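Local coordinates for xylooligosaccharide oxidase (Myceliophthora thermophila, PDB 5L6G), which oxidises the C1 hydroxyl of xylooligosaccharides and related sugars to lactones, passing the electrons through a bicovalently bound FAD to molecular oxygen and releasing hydrogen peroxide, at residues T295-Q298 with P299-A302; P131-L135 with G136-T140; A25-D28 with E29-N33; S350-P353 with P354-E358. All blocks are in the same frame, centred on the assembly; numbering follows the deposited sequence.

Contact 1 of 4, residues T295-Q298 with P299-A302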
ATOM      1  N   THR A 295      15.951 -16.980 -20.073  1.00 29.26           N
ATOM      2  CA  THR A 295      15.985 -16.353 -21.391  1.00 29.47           C
ATOM      3  C   THR A 295      15.601 -14.871 -21.298  1.00 28.05           C
ATOM      4  O   THR A 295      16.246 -14.007 -21.884  1.00 28.28           O
ATOM      5  CB  THR A 295      15.039 -17.102 -22.362  1.00 30.49           C
ATOM      6  OG1 THR A 295      15.462 -18.466 -22.486  1.00 31.45           O
ATOM      7  CG2 THR A 295      15.034 -16.461 -23.743  1.00 30.86           C
ATOM      8  N   ALA A 296      14.562 -14.585 -20.529  1.00 26.80           N
ATOM      9  CA  ALA A 296      14.056 -13.224 -20.369  1.00 25.80           C
ATOM     10  C   ALA A 296      15.034 -12.289 -19.651  1.00 24.89           C
ATOM     11  O   ALA A 296      15.100 -11.101 -19.953  1.00 24.63           O
ATOM     12  CB  ALA A 296      12.726 -13.261 -19.628  1.00 25.24           C
ATOM     13  N   ILE A 297      15.788 -12.829 -18.702  1.00 24.45           N
ATOM     14  CA  ILE A 297      16.636 -12.015 -17.831  1.00 23.91           C
ATOM     15  C   ILE A 297      18.057 -11.856 -18.384  1.00 24.07           C
ATOM     16  O   ILE A 297      18.817 -11.025 -17.908  1.00 22.84           O
ATOM     17  CB  ILE A 297      16.669 -12.609 -16.397  1.00 23.74           C
ATOM     18  CG1 ILE A 297      17.183 -11.588 -15.367  1.00 23.28           C
ATOM     19  CG2 ILE A 297      17.507 -13.881 -16.340  1.00 24.53           C
ATOM     20  CD1 ILE A 297      16.274 -10.422 -15.146  1.00 22.58           C
ATOM     21  N   GLN A 298      18.419 -12.638 -19.398  1.00 25.00           N
ATOM     22  CA  GLN A 298      19.787 -12.608 -19.888  1.00 26.05           C
ATOM     23  C   GLN A 298      20.305 -11.218 -20.303  1.00 24.80           C
ATOM     24  O   GLN A 298      21.412 -10.854 -19.931  1.00 23.63           O
ATOM     25  CB  GLN A 298      20.004 -13.640 -21.006  1.00 28.37           C
ATOM     26  CG  GLN A 298      21.457 -13.758 -21.438  1.00 30.50           C
ATOM     27  CD  GLN A 298      22.391 -14.106 -20.285  1.00 31.96           C
ATOM     28  OE1 GLN A 298      22.043 -14.897 -19.400  1.00 32.86           O
ATOM     29  NE2 GLN A 298      23.583 -13.507 -20.287  1.00 32.93           N
ATOM     30  N   PRO A 299      19.520 -10.445 -21.084  1.00 24.12           N
ATOM     31  CA  PRO A 299      19.992  -9.108 -21.462  1.00 23.88           C
ATOM     32  C   PRO A 299      20.352  -8.209 -20.275  1.00 22.88           C
ATOM     33  O   PRO A 299      21.371  -7.500 -20.327  1.00 22.94           O
ATOM     34  CB  PRO A 299      18.812  -8.533 -22.251  1.00 23.86           C
ATOM     35  CG  PRO A 299      18.203  -9.733 -22.880  1.00 24.62           C
ATOM     36  CD  PRO A 299      18.316 -10.820 -21.843  1.00 24.58           C
ATOM     37  N   LEU A 300      19.546  -8.243 -19.212  1.00 21.92           N
ATOM     38  CA  LEU A 300      19.876  -7.495 -18.006  1.00 21.33           C
ATOM     39  C   LEU A 300      21.162  -7.992 -17.343  1.00 21.82           C
ATOM     40  O   LEU A 300      21.983  -7.186 -16.894  1.00 21.95           O
ATOM     41  CB  LEU A 300      18.741  -7.579 -16.981  1.00 20.82           C
ATOM     42  CG  LEU A 300      18.971  -6.701 -15.740  1.00 20.17           C
ATOM     43  CD1 LEU A 300      19.254  -5.263 -16.151  1.00 20.00           C
ATOM     44  CD2 LEU A 300      17.812  -6.786 -14.754  1.00 19.84           C
ATOM     45  N   LEU A 301      21.316  -9.311 -17.247  1.00 22.27           N
ATOM     46  CA  LEU A 301      22.512  -9.893 -16.625  1.00 22.91           C
ATOM     47  C   LEU A 301      23.791  -9.457 -17.357  1.00 23.52           C
ATOM     48  O   LEU A 301      24.787  -9.108 -16.723  1.00 23.05           O
ATOM     49  CB  LEU A 301      22.424 -11.419 -16.588  1.00 23.59           C
ATOM     50  CG  LEU A 301      21.335 -12.102 -15.750  1.00 23.61           C
ATOM     51  CD1 LEU A 301      21.478 -13.610 -15.908  1.00 24.32           C
ATOM     52  CD2 LEU A 301      21.383 -11.705 -14.279  1.00 23.12           C
ATOM     53  N   ALA A 302      23.736  -9.448 -18.688  1.00 24.19           N
ATOM     54  CA  ALA A 302      24.859  -9.004 -19.516  1.00 25.22           C
ATOM     55  C   ALA A 302      25.135  -7.516 -19.307  1.00 25.18           C
ATOM     56  O   ALA A 302      26.282  -7.098 -19.220  1.00 25.10           O
ATOM     57  CB  ALA A 302      24.578  -9.293 -20.983  1.00 25.95           C
TER
HETATM   58  O   HOH W   1      16.617  -8.959 -19.399  1.00 26.00           O
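Leu301 and Ala302 tie back to Ile297 and Gln298 by two i to i+4 backbone bonds, Leu301 N to Ile297 O at 3.1 Å and Ala302 N to Gln298 O at 3.0 Å, while the turn just before them is kinked. The cause is Pro299, whose ring nitrogen has no hydrogen to give; its CD lies 3.8 Å from Thr295 O, where an amide proton would otherwise point. Leu300 N does not make the i to i+4 bond to Ala296 O either, and a water steps in: it donates to Ala296 O at 2.7 Å and accepts from Leu300 N, so the opened turn stays bridged. Beyond the kink the regular pattern resumes at once.

On the inner face Ile297 works with both of its branches. Its CG1 stands anti to the backbone N (chi1 -163°), which carries CD1 forward to Leu300 CD2 at 4.0 Å, whereas the shorter CG2 branch meets Leu301 CD1. Leu301 swings its CG to the side of its own backbone N, and the same CD1 also lies 3.8 Å from Gln298 OE1. That amide belongs to a side chain bent at chi2 (57°), which brings OE1 alongside the CD1 methyl, the two side chains crossing at roughly a right angle.

Beneath the apolar face lie Met269 and Met271 of strand 269-275, Ile239 of strand 234-240 and Leu308 of strand 308-314, with Leu256 and Trp259 of helix 246-261 beside Leu300. This is a proline-kinked, water-bridged amphipathic helix laid on the eight-stranded antiparallel sheet that carries the substrate-binding residue Arg272.

Contact 2 of 4, residues P131-L135 with G136-T140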
ATOM      1  N   PRO A 131     -14.494  -5.926   3.731  1.00 15.06           N
ATOM      2  CA  PRO A 131     -13.443  -4.937   3.779  1.00 14.62           C
ATOM      3  C   PRO A 131     -12.362  -5.190   4.816  1.00 14.13           C
ATOM      4  O   PRO A 131     -11.358  -4.506   4.796  1.00 14.58           O
ATOM      5  CB  PRO A 131     -14.210  -3.656   4.116  1.00 14.50           C
ATOM      6  CG  PRO A 131     -15.340  -4.127   4.936  1.00 15.13           C
ATOM      7  CD  PRO A 131     -15.760  -5.406   4.255  1.00 15.52           C
ATOM      8  N   GLY A 132     -12.594  -6.109   5.743  1.00 14.12           N
ATOM      9  CA  GLY A 132     -11.556  -6.543   6.679  1.00 13.91           C
ATOM     10  C   GLY A 132     -10.778  -7.754   6.236  1.00 13.68           C
ATOM     11  O   GLY A 132      -9.984  -8.276   7.027  1.00 13.88           O
ATOM     12  N   ALA A 133     -11.003  -8.238   5.012  1.00 13.46           N
ATOM     13  CA  ALA A 133     -10.242  -9.378   4.497  1.00 13.58           C
ATOM     14  C   ALA A 133      -8.781  -8.957   4.270  1.00 13.22           C
ATOM     15  O   ALA A 133      -8.499  -7.893   3.709  1.00 12.88           O
ATOM     16  CB  ALA A 133     -10.856  -9.938   3.204  1.00 13.78           C
ATOM     17  N   ARG A 134      -7.866  -9.815   4.702  1.00 13.42           N
ATOM     18  CA  ARG A 134      -6.459  -9.580   4.530  1.00 12.99           C
ATOM     19  C   ARG A 134      -5.989 -10.320   3.300  1.00 13.10           C
ATOM     20  O   ARG A 134      -6.652 -11.276   2.843  1.00 13.01           O
ATOM     21  CB  ARG A 134      -5.698 -10.014   5.771  1.00 13.50           C
ATOM     22  CG  ARG A 134      -6.109  -9.253   7.018  1.00 13.62           C
ATOM     23  CD  ARG A 134      -5.543  -9.917   8.245  1.00 14.31           C
ATOM     24  NE  ARG A 134      -6.068  -9.355   9.476  1.00 14.80           N
ATOM     25  CZ  ARG A 134      -5.559  -8.309  10.130  1.00 14.76           C
ATOM     26  NH1 ARG A 134      -4.469  -7.689   9.699  1.00 14.93           N
ATOM     27  NH2 ARG A 134      -6.137  -7.903  11.250  1.00 15.15           N
ATOM     28  N   LEU A 135      -4.861  -9.855   2.755  1.00 12.57           N
ATOM     29  CA  LEU A 135      -4.425 -10.277   1.437  1.00 12.71           C
ATOM     30  C   LEU A 135      -4.184 -11.773   1.363  1.00 13.32           C
ATOM     31  O   LEU A 135      -4.497 -12.372   0.356  1.00 13.44           O
ATOM     32  CB  LEU A 135      -3.175  -9.516   1.011  1.00 12.55           C
ATOM     33  CG  LEU A 135      -3.302  -7.989   0.940  1.00 11.97           C
ATOM     34  CD1 LEU A 135      -2.001  -7.388   0.413  1.00 11.93           C
ATOM     35  CD2 LEU A 135      -4.493  -7.587   0.066  1.00 12.08           C
ATOM     36  N   GLY A 136      -3.603 -12.363   2.415  1.00 13.50           N
ATOM     37  CA  GLY A 136      -3.315 -13.787   2.427  1.00 14.23           C
ATOM     38  C   GLY A 136      -4.566 -14.642   2.352  1.00 14.57           C
ATOM     39  O   GLY A 136      -4.609 -15.660   1.666  1.00 15.47           O
ATOM     40  N   HIS A 137      -5.597 -14.212   3.052  1.00 14.29           N
ATOM     41  CA  HIS A 137      -6.893 -14.878   3.016  1.00 14.68           C
ATOM     42  C   HIS A 137      -7.536 -14.763   1.641  1.00 14.63           C
ATOM     43  O   HIS A 137      -8.064 -15.751   1.122  1.00 15.18           O
ATOM     44  CB  HIS A 137      -7.820 -14.279   4.075  1.00 14.55           C
ATOM     45  CG  HIS A 137      -9.189 -14.876   4.093  1.00 15.10           C
ATOM     46  ND1 HIS A 137      -9.419 -16.228   4.264  1.00 15.88           N
ATOM     47  CD2 HIS A 137     -10.403 -14.305   3.949  1.00 15.14           C
ATOM     48  CE1 HIS A 137     -10.719 -16.457   4.245  1.00 16.43           C
ATOM     49  NE2 HIS A 137     -11.337 -15.302   4.063  1.00 15.94           N
ATOM     50  N   ILE A 138      -7.493 -13.558   1.072  1.00 14.00           N
ATOM     51  CA  ILE A 138      -8.089 -13.320  -0.238  1.00 14.16           C
ATOM     52  C   ILE A 138      -7.395 -14.216  -1.268  1.00 14.53           C
ATOM     53  O   ILE A 138      -8.055 -14.957  -2.007  1.00 14.89           O
ATOM     54  CB  ILE A 138      -7.953 -11.851  -0.647  1.00 13.60           C
ATOM     55  CG1 ILE A 138      -8.754 -10.970   0.304  1.00 13.30           C
ATOM     56  CG2 ILE A 138      -8.419 -11.661  -2.086  1.00 13.92           C
ATOM     57  CD1 ILE A 138      -8.429  -9.507   0.236  1.00 12.71           C
ATOM     58  N   ALA A 139      -6.067 -14.155  -1.277  1.00 14.35           N
ATOM     59  CA  ALA A 139      -5.282 -14.925  -2.219  1.00 15.02           C
ATOM     60  C   ALA A 139      -5.577 -16.423  -2.084  1.00 15.87           C
ATOM     61  O   ALA A 139      -5.712 -17.137  -3.079  1.00 16.35           O
ATOM     62  CB  ALA A 139      -3.809 -14.640  -2.016  1.00 14.77           C
ATOM     63  N   THR A 140      -5.690 -16.896  -0.850  1.00 16.07           N
ATOM     64  CA  THR A 140      -5.957 -18.316  -0.602  1.00 17.06           C
ATOM     65  C   THR A 140      -7.311 -18.743  -1.151  1.00 17.67           C
ATOM     66  O   THR A 140      -7.435 -19.751  -1.881  1.00 18.34           O
ATOM     67  CB  THR A 140      -5.887 -18.610   0.908  1.00 17.04           C
ATOM     68  OG1 THR A 140      -4.558 -18.317   1.367  1.00 16.62           O
ATOM     69  CG2 THR A 140      -6.248 -20.066   1.211  1.00 18.07           C
TER
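Ile138 folds back over the residues that precede its helix, its CG1 3.7 Å from Ala133 CB and 3.3 Å from Arg134 O. Two torsions put it there: CG1 lies beside the backbone N and anti to the carbonyl carbon (chi1 -65°), and the extended chi2 of 165° carries CD1 over the Ala133-Arg134 backbone, 3.9 Å from Ala133 CB. The methyl of Ala133 is thus covered by one branch of the isoleucine. It also sits near the edge of the His137 ring, close to the ring plane, with Ala133 CB 4.5 Å from His137 CD2. The His137 ring is held by ND1, hydrogen-bonded to Asp330 OD1.

Arg134 is the N-cap residue of helix 135-146, within the FAD-binding PCMH-type domain. Arg134 O receives Ile138 N at 3.0 Å, starting the helical ladder, while the side chain runs away from the helix so that NH1 reaches the carbonyls of Gly92 and Gly157 and the guanidinium makes a cation-pi contact with Tyr336. Pro131, a few residues earlier, touches the FAD.

Leu135 sends its side chain off the helix toward Val158 and His163, and its CD2 reaches Ile138 CD1 only loosely. The next residue, Gly136, has its O gripped twice by Thr140, one turn on: OG1 donates from 2.7 Å and N from 3.0 Å, arriving at opposite faces of the carbonyl plane. A chi1 of -62° swings the threonine hydroxyl back to that oxygen.

Contact 3 of 4, residues A25-D28 with E29-N33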
ATOM      1  N   ALA A  25     -18.904   7.087  27.702  1.00 19.28           N
ATOM      2  CA  ALA A  25     -19.071   8.425  27.077  1.00 19.13           C
ATOM      3  C   ALA A  25     -20.226   8.406  26.074  1.00 19.09           C
ATOM      4  O   ALA A  25     -20.841   7.355  25.857  1.00 19.05           O
ATOM      5  CB  ALA A  25     -17.786   8.864  26.406  1.00 18.60           C
ATOM      6  N   ALA A  26     -20.531   9.567  25.487  1.00 18.88           N
ATOM      7  CA  ALA A  26     -21.660   9.674  24.557  1.00 18.84           C
ATOM      8  C   ALA A  26     -21.521   8.721  23.351  1.00 17.82           C
ATOM      9  O   ALA A  26     -22.493   8.122  22.909  1.00 17.73           O
ATOM     10  CB  ALA A  26     -21.812  11.111  24.094  1.00 19.07           C
ATOM     11  N   ILE A  27     -20.316   8.544  22.841  1.00 17.20           N
ATOM     12  CA  ILE A  27     -20.126   7.658  21.673  1.00 16.60           C
ATOM     13  C   ILE A  27     -20.483   6.214  22.053  1.00 16.90           C
ATOM     14  O   ILE A  27     -21.047   5.476  21.260  1.00 16.68           O
ATOM     15  CB  ILE A  27     -18.703   7.737  21.096  1.00 16.00           C
ATOM     16  CG1 ILE A  27     -18.592   6.995  19.763  1.00 15.47           C
ATOM     17  CG2 ILE A  27     -17.679   7.151  22.069  1.00 16.08           C
ATOM     18  CD1 ILE A  27     -19.543   7.474  18.686  1.00 15.45           C
ATOM     19  N   ASP A  28     -20.185   5.835  23.291  1.00 17.53           N
ATOM     20  CA  ASP A  28     -20.428   4.461  23.745  1.00 17.84           C
ATOM     21  C   ASP A  28     -21.910   4.203  23.881  1.00 18.74           C
ATOM     22  O   ASP A  28     -22.422   3.183  23.440  1.00 18.05           O
ATOM     23  CB  ASP A  28     -19.715   4.221  25.064  1.00 18.20           C
ATOM     24  CG  ASP A  28     -18.262   4.536  24.981  1.00 17.78           C
ATOM     25  OD1 ASP A  28     -17.540   3.790  24.289  1.00 17.20           O
ATOM     26  OD2 ASP A  28     -17.837   5.559  25.575  1.00 18.24           O
ATOM     27  N   GLU A  29     -22.594   5.159  24.487  1.00 19.91           N
ATOM     28  CA  GLU A  29     -24.028   5.090  24.635  1.00 21.11           C
ATOM     29  C   GLU A  29     -24.730   5.101  23.283  1.00 19.98           C
ATOM     30  O   GLU A  29     -25.713   4.399  23.102  1.00 19.48           O
ATOM     31  CB  GLU A  29     -24.520   6.253  25.484  1.00 23.52           C
ATOM     32  CG  GLU A  29     -24.018   6.225  26.914  1.00 25.76           C
ATOM     33  CD  GLU A  29     -24.178   4.859  27.583  1.00 28.56           C
ATOM     34  OE1 GLU A  29     -25.293   4.273  27.529  1.00 30.20           O
ATOM     35  OE2 GLU A  29     -23.168   4.371  28.162  1.00 30.92           O
ATOM     36  N   CYS A  30     -24.237   5.903  22.345  1.00 18.80           N
ATOM     37  CA  CYS A  30     -24.851   5.948  21.009  1.00 18.60           C
ATOM     38  C   CYS A  30     -24.765   4.569  20.342  1.00 17.89           C
ATOM     39  O   CYS A  30     -25.741   4.044  19.807  1.00 17.66           O
ATOM     40  CB  CYS A  30     -24.157   6.974  20.112  1.00 18.20           C
ATOM     41  SG  CYS A  30     -25.064   7.233  18.579  1.00 18.69           S
ATOM     42  N   LEU A  31     -23.582   3.987  20.390  1.00 17.09           N
ATOM     43  CA  LEU A  31     -23.359   2.689  19.754  1.00 16.94           C
ATOM     44  C   LEU A  31     -24.206   1.592  20.398  1.00 17.67           C
ATOM     45  O   LEU A  31     -24.751   0.722  19.704  1.00 17.76           O
ATOM     46  CB  LEU A  31     -21.873   2.341  19.821  1.00 16.40           C
ATOM     47  CG  LEU A  31     -20.950   3.243  18.990  1.00 15.68           C
ATOM     48  CD1 LEU A  31     -19.490   2.985  19.348  1.00 15.28           C
ATOM     49  CD2 LEU A  31     -21.156   3.045  17.491  1.00 15.28           C
ATOM     50  N   LYS A  32     -24.348   1.662  21.719  1.00 18.34           N
ATOM     51  CA  LYS A  32     -25.130   0.681  22.446  1.00 19.58           C
ATOM     52  C   LYS A  32     -26.591   0.785  22.021  1.00 19.49           C
ATOM     53  O   LYS A  32     -27.191  -0.223  21.647  1.00 19.31           O
ATOM     54  CB  LYS A  32     -24.997   0.905  23.949  1.00 21.17           C
ATOM     55  CG  LYS A  32     -25.629  -0.173  24.804  1.00 22.75           C
ATOM     56  CD  LYS A  32     -25.285   0.072  26.261  1.00 24.33           C
ATOM     57  CE  LYS A  32     -26.118  -0.794  27.190  1.00 26.14           C
ATOM     58  NZ  LYS A  32     -25.724  -2.228  27.060  1.00 26.95           N
ATOM     59  N   ASN A  33     -27.151   1.997  22.049  1.00 19.46           N
ATOM     60  CA  ASN A  33     -28.559   2.177  21.658  0.50 19.81           C
ATOM     61  C   ASN A  33     -28.758   1.783  20.207  1.00 19.55           C
ATOM     62  O   ASN A  33     -29.799   1.250  19.848  1.00 19.79           O
ATOM     63  CB  ASN A  33     -29.062   3.610  21.838  0.50 19.90           C
ATOM     64  CG  ASN A  33     -30.445   3.813  21.230  0.50 20.23           C
ATOM     65  OD1 ASN A  33     -31.439   3.278  21.726  0.50 20.81           O
ATOM     66  ND2 ASN A  33     -30.510   4.560  20.134  0.50 19.85           N
TER
HETATM   67  O   HOH W   2     -21.078   6.327  28.893  1.00 30.90           O
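Ile27 and Leu31, one helical turn apart, lie side by side and point the same way, with Ile27 CG1 4.1 Å from Leu31 CD1. This is the closely packed flank of helix 26-33. Leu31 has CG beside its own backbone N (chi1 -67°), a choice that brings CG to 3.2 Å from Ile27 O and CD1 up against the isoleucine. Ile27 CG1 extends forward along the helix to meet it. Both side chains reach Cys79 of helix 70-83, and Ile27 also touches Ala63 and Val85. Between them in sequence, Cys30 turns its SG into a disulfide with Cys79.

The solvent flank is held by polar contacts. Ala25, the first residue modelled, gives its backbone N to Asp28 OD2 at 2.8 Å, on the anti lone pair of that oxygen; the aspartate thereby folds back over the start of the helix. A water accepts from the same nitrogen and donates to Glu29 OE2 at 3.0 Å. Glu29 is bent at chi2 (-48°), which curls its carboxylate back toward this water, and its CG lies 3.5 Å from Ala25 O. The two carboxylates remain 6.0 Å apart between Asp28 OD2 and Glu29 OE2, and the Ala25 nitrogen, bonded directly to the aspartate and linked to the glutamate through the water, may ease any mutual repulsion.

Four consecutive i to i+4 backbone bonds, from Glu29 N to Ala25 O through Lys32 N to Asp28 O, hold the turns of a short amphipathic helix, disulfide-linked to helix 70-83 at the N-terminal end of the modelled chain.

Contact 4 of 4, residues S350-P353 with P354-E358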
ATOM      1  N   SER A 350      10.773   9.698 -11.385  1.00 11.30           N
ATOM      2  CA  SER A 350      11.193   9.420 -12.752  1.00 11.66           C
ATOM      3  C   SER A 350      12.538   8.705 -12.721  1.00 11.50           C
ATOM      4  O   SER A 350      13.043   8.349 -11.656  1.00 11.13           O
ATOM      5  CB  SER A 350      11.336  10.752 -13.485  1.00 12.20           C
ATOM      6  OG  SER A 350      12.292  11.573 -12.814  1.00 12.57           O
ATOM      7  N   ALA A 351      13.135   8.502 -13.891  1.00 11.82           N
ATOM      8  CA  ALA A 351      14.566   8.218 -13.935  1.00 11.87           C
ATOM      9  C   ALA A 351      15.302   9.356 -13.208  1.00 11.98           C
ATOM     10  O   ALA A 351      14.828  10.480 -13.143  1.00 12.11           O
ATOM     11  CB  ALA A 351      15.056   8.075 -15.359  1.00 12.41           C
ATOM     12  N   LEU A 352      16.448   9.040 -12.637  1.00 12.09           N
ATOM     13  CA  LEU A 352      17.212   9.996 -11.854  1.00 12.41           C
ATOM     14  C   LEU A 352      18.388  10.524 -12.669  1.00 13.22           C
ATOM     15  O   LEU A 352      19.101   9.750 -13.293  1.00 13.47           O
ATOM     16  CB  LEU A 352      17.733   9.297 -10.600  1.00 12.14           C
ATOM     17  CG  LEU A 352      16.640   8.724  -9.692  1.00 11.82           C
ATOM     18  CD1 LEU A 352      17.235   8.084  -8.456  1.00 11.72           C
ATOM     19  CD2 LEU A 352      15.654   9.796  -9.322  1.00 11.72           C
ATOM     20  N   PRO A 353      18.588  11.845 -12.678  1.00 13.92           N
ATOM     21  CA  PRO A 353      19.776  12.358 -13.295  1.00 14.64           C
ATOM     22  C   PRO A 353      21.024  11.866 -12.537  1.00 14.95           C
ATOM     23  O   PRO A 353      20.945  11.596 -11.338  1.00 14.89           O
ATOM     24  CB  PRO A 353      19.591  13.875 -13.232  1.00 15.14           C
ATOM     25  CG  PRO A 353      18.555  14.139 -12.243  1.00 14.62           C
ATOM     26  CD  PRO A 353      17.755  12.891 -12.059  1.00 13.93           C
ATOM     27  N   PRO A 354      22.144  11.687 -13.239  1.00 16.06           N
ATOM     28  CA  PRO A 354      23.343  11.150 -12.592  1.00 16.49           C
ATOM     29  C   PRO A 354      23.812  11.936 -11.355  1.00 17.43           C
ATOM     30  O   PRO A 354      24.303  11.330 -10.426  1.00 17.37           O
ATOM     31  CB  PRO A 354      24.373  11.189 -13.709  1.00 16.88           C
ATOM     32  CG  PRO A 354      23.560  10.916 -14.929  1.00 16.85           C
ATOM     33  CD  PRO A 354      22.278  11.676 -14.715  1.00 16.40           C
ATOM     34  N   ASP A 355      23.635  13.254 -11.359  1.00 18.98           N
ATOM     35  CA  ASP A 355      23.931  14.104 -10.194  1.00 20.12           C
ATOM     36  C   ASP A 355      23.136  13.658  -8.955  1.00 18.48           C
ATOM     37  O   ASP A 355      23.683  13.604  -7.849  1.00 18.03           O
ATOM     38  CB  ASP A 355      23.666  15.595 -10.508  1.00 22.32           C
ATOM     39  CG  ASP A 355      22.360  15.828 -11.323  1.00 25.04           C
ATOM     40  OD1 ASP A 355      22.326  15.429 -12.515  1.00 29.06           O
ATOM     41  OD2 ASP A 355      21.392  16.412 -10.788  1.00 25.40           O
ATOM     42  N   VAL A 356      21.864  13.306  -9.164  1.00 17.03           N
ATOM     43  CA  VAL A 356      21.030  12.761  -8.106  1.00 15.59           C
ATOM     44  C   VAL A 356      21.451  11.331  -7.773  1.00 14.78           C
ATOM     45  O   VAL A 356      21.529  10.972  -6.604  1.00 14.24           O
ATOM     46  CB  VAL A 356      19.533  12.805  -8.475  1.00 15.41           C
ATOM     47  CG1 VAL A 356      18.682  12.059  -7.456  1.00 14.77           C
ATOM     48  CG2 VAL A 356      19.073  14.245  -8.609  1.00 16.04           C
ATOM     49  N   LEU A 357      21.706  10.495  -8.775  1.00 14.36           N
ATOM     50  CA  LEU A 357      22.244   9.173  -8.474  1.00 14.30           C
ATOM     51  C   LEU A 357      23.464   9.296  -7.530  1.00 15.00           C
ATOM     52  O   LEU A 357      23.579   8.563  -6.543  1.00 14.68           O
ATOM     53  CB  LEU A 357      22.638   8.441  -9.753  1.00 14.73           C
ATOM     54  CG  LEU A 357      21.471   7.963 -10.607  1.00 14.31           C
ATOM     55  CD1 LEU A 357      21.935   7.334 -11.900  1.00 14.77           C
ATOM     56  CD2 LEU A 357      20.639   6.970  -9.822  1.00 14.06           C
ATOM     57  N   GLU A 358      24.358  10.229  -7.820  1.00 15.81           N
ATOM     58  CA  GLU A 358      25.566  10.375  -7.015  1.00 17.11           C
ATOM     59  C   GLU A 358      25.254  10.771  -5.579  1.00 16.67           C
ATOM     60  O   GLU A 358      25.821  10.209  -4.640  1.00 15.90           O
ATOM     61  CB  GLU A 358      26.509  11.397  -7.644  1.00 19.11           C
ATOM     62  CG  GLU A 358      27.115  10.924  -8.960  1.00 21.00           C
ATOM     63  CD  GLU A 358      28.344  10.030  -8.802  1.00 22.76           C
ATOM     64  OE1 GLU A 358      28.746   9.704  -7.648  1.00 23.62           O
ATOM     65  OE2 GLU A 358      28.878   9.622  -9.873  1.00 24.62           O
TER
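A helix-start contact in the loop after strand 341-349, where the chain leaves the sheet and enters helix 354-368, brings Leu352 and Pro353 against the first turn. Leu352 CB packs 3.8 Å from Leu357 CD2, and the same methyl lies equally close to Leu352 CD1, so one leucine branch fills the angle of the other side chain. Leu352 CD2 turns instead toward Val356 CG1, at 4.2 Å.

Pro353 takes the N-cap position and Pro354 follows as the first helical residue, a place where a proline needs no amide hydrogen. Pro353 O accepts Leu357 N at 2.9 Å, in the carbonyl plane and nearly straight (167°), as the opening bond of the helix.

Val356 and Asp355 both pack on the Pro353 ring. Val356 has CG2 beside its own backbone N, and this methyl touches Pro353 CG at 3.7 Å. Asp355 takes the less usual chi1 of 42°, its carboxylate set between the backbone N and the carbonyl carbon, which brings OD1 to 3.2 Å from Pro353 CB, its closest approach to the ring. Trp253 of helix 246-261 touches both leucines, and Gln257 of that helix donates NE2 to Leu352 O.

In the fold
Each contact joins residues that follow one another directly, so none closes a long loop and none nests within or crosses another; they come in series. Contact 3 opens the modelled chain, linking the N-terminal helix to helix 70-83. Contact 2 follows, passing from strand 127-129 into helix 135-146 beside the FAD. Contacts 1 and 4 come later, in the part built on the eight-stranded sheet, and share a neighbour: helix 246-261 touches Leu300 in one and Leu352 and Leu357 in the other, although their centres are about 24 Å apart. Contacts 1 and 3 lie on opposite sides of the chain's centre, about 62 Å between centres.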